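PDB 3NYY: putative glycyl-glycine endopeptidase lytM from Ruminococcus gnavus, which is probably a metalloendopeptidase of the M23 family, carrying an N-terminal LytM domain alongside its peptidase domain. Local coordinates for residues V23-T26 / M27-Y30. Sequence-based numbering, arbitrary orientation.
Sequences VSET and MQVY
Ser24 OG takes the backbone N-H of Met27 at 3.1 Å, a fairly straight bond (162°) that caps the first turn of helix 25-31. With chi1 at 68°, the hydroxyl sits between the serine's own N and carbonyl carbon, turned back over the turn it caps. Just before it, Val23 packs tightly: its CG1 meets Met27 CB at 3.7 Å and lies 3.8 Å from Gln28 CG, and the valine side chain crosses both at about a right angle. This is a serine N-cap with a hydrophobic residue ahead of it, opening a short helix of the LytM N-terminal domain; Val23 and Met27 also touch helix 37-48, and Gln28 NE2 hydrogen-bonds Pro236 O. A water links that amide nitrogen to Val23 O, 2.9 Å from the carbonyl. Putting an alanine at Ser24 would probably leave Met27 N without its capping acceptor and loosen the first turn. On the looser side, Thr26 and Val29 are exposed, and Thr26 OG1 hydrogen-bonds a nonaethylene glycol, probably from the crystallisation liquor. Val29 N bonds Glu25 O at 3.0 Å. Glu25 OE1 only comes within 4.1 Å of Gln28 CB; the carboxylate lies close to Glu133 of the second subunit, a like charge.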
loop_
_atom_site.group_PDB
_atom_site.type_symbol
_atom_site.label_atom_id
_atom_site.label_comp_id
_atom_site.label_asym_id
_atom_site.label_seq_id
_atom_site.Cartn_x
_atom_site.Cartn_y
_atom_site.Cartn_z
ATOM N N VAL A 23 7.754 -9.859 -11.223
ATOM C CA VAL A 23 6.891 -10.166 -12.382
ATOM C C VAL A 23 6.504 -8.857 -13.049
ATOM O O VAL A 23 5.760 -8.058 -12.464
ATOM C CB VAL A 23 5.657 -10.948 -11.940
ATOM C CG1 VAL A 23 4.786 -11.297 -13.151
ATOM C CG2 VAL A 23 6.075 -12.239 -11.182
ATOM N N SER A 24 7.035 -8.646 -14.247
ATOM C CA SER A 24 6.703 -7.507 -15.092
ATOM C C SER A 24 5.239 -7.444 -15.498
ATOM O O SER A 24 4.519 -8.416 -15.449
ATOM C CB SER A 24 7.498 -7.599 -16.391
ATOM O OG SER A 24 7.083 -8.714 -17.208
ATOM N N GLU A 25 4.787 -6.284 -15.946
ATOM C CA GLU A 25 3.376 -6.198 -16.371
ATOM C C GLU A 25 3.087 -7.089 -17.604
ATOM O O GLU A 25 2.003 -7.677 -17.698
ATOM C CB GLU A 25 2.920 -4.728 -16.572
ATOM C CG GLU A 25 2.792 -3.896 -15.243
ATOM C CD GLU A 25 1.936 -4.570 -14.112
ATOM O OE1 GLU A 25 0.830 -5.098 -14.392
ATOM O OE2 GLU A 25 2.374 -4.565 -12.922
ATOM N N THR A 26 4.055 -7.215 -18.511
ATOM C CA THR A 26 3.938 -8.127 -19.677
ATOM C C THR A 26 3.655 -9.549 -19.214
ATOM O O THR A 26 2.743 -10.231 -19.699
ATOM C CB THR A 26 5.225 -8.096 -20.537
ATOM O OG1 THR A 26 5.340 -6.790 -21.106
ATOM C CG2 THR A 26 5.200 -9.129 -21.662
HETATM N N MSE A 27 4.441 -9.992 -18.232
HETATM C CA MSE A 27 4.257 -11.311 -17.656
HETATM C C MSE A 27 2.938 -11.411 -16.865
HETATM O O MSE A 27 2.292 -12.449 -16.881
HETATM C CB MSE A 27 5.491 -11.662 -16.807
HETATM C CG MSE A 27 5.642 -13.110 -16.473
HETATM SE SE MSE A 27 5.633 -14.252 -18.031
HETATM C CE MSE A 27 6.400 -13.076 -19.306
ATOM N N GLN A 28 2.520 -10.350 -16.161
ATOM C CA GLN A 28 1.225 -10.417 -15.467
ATOM C C GLN A 28 0.066 -10.645 -16.440
ATOM O O GLN A 28 -0.811 -11.448 -16.181
ATOM C CB GLN A 28 0.929 -9.173 -14.611
ATOM C CG GLN A 28 1.554 -9.243 -13.243
ATOM C CD GLN A 28 0.901 -10.245 -12.282
ATOM O OE1 GLN A 28 -0.137 -10.844 -12.566
ATOM N NE2 GLN A 28 1.505 -10.380 -11.117
ATOM N N VAL A 29 0.102 -9.964 -17.578
ATOM C CA VAL A 29 -0.922 -10.164 -18.584
ATOM C C VAL A 29 -0.866 -11.600 -19.084
ATOM O O VAL A 29 -1.896 -12.263 -19.197
ATOM C CB VAL A 29 -0.748 -9.189 -19.771
ATOM C CG1 VAL A 29 -1.697 -9.549 -20.936
ATOM C CG2 VAL A 29 -0.931 -7.706 -19.323
ATOM N N TYR A 30 0.354 -12.104 -19.318
ATOM C CA TYR A 30 0.492 -13.457 -19.855
ATOM C C TYR A 30 -0.021 -14.482 -18.869
ATOM O O TYR A 30 -0.704 -15.436 -19.246
ATOM C CB TYR A 30 1.950 -13.736 -20.275
ATOM C CG TYR A 30 2.114 -15.203 -20.630
ATOM C CD1 TYR A 30 1.841 -15.680 -21.901
ATOM C CD2 TYR A 30 2.462 -16.104 -19.640
ATOM C CE1 TYR A 30 1.957 -17.053 -22.166
ATOM C CE2 TYR A 30 2.532 -17.418 -19.868
ATOM C CZ TYR A 30 2.308 -17.898 -21.120
ATOM O OH TYR A 30 2.415 -19.268 -21.273
HETATM O O HOH W 1 3.699 -8.130 -10.360
#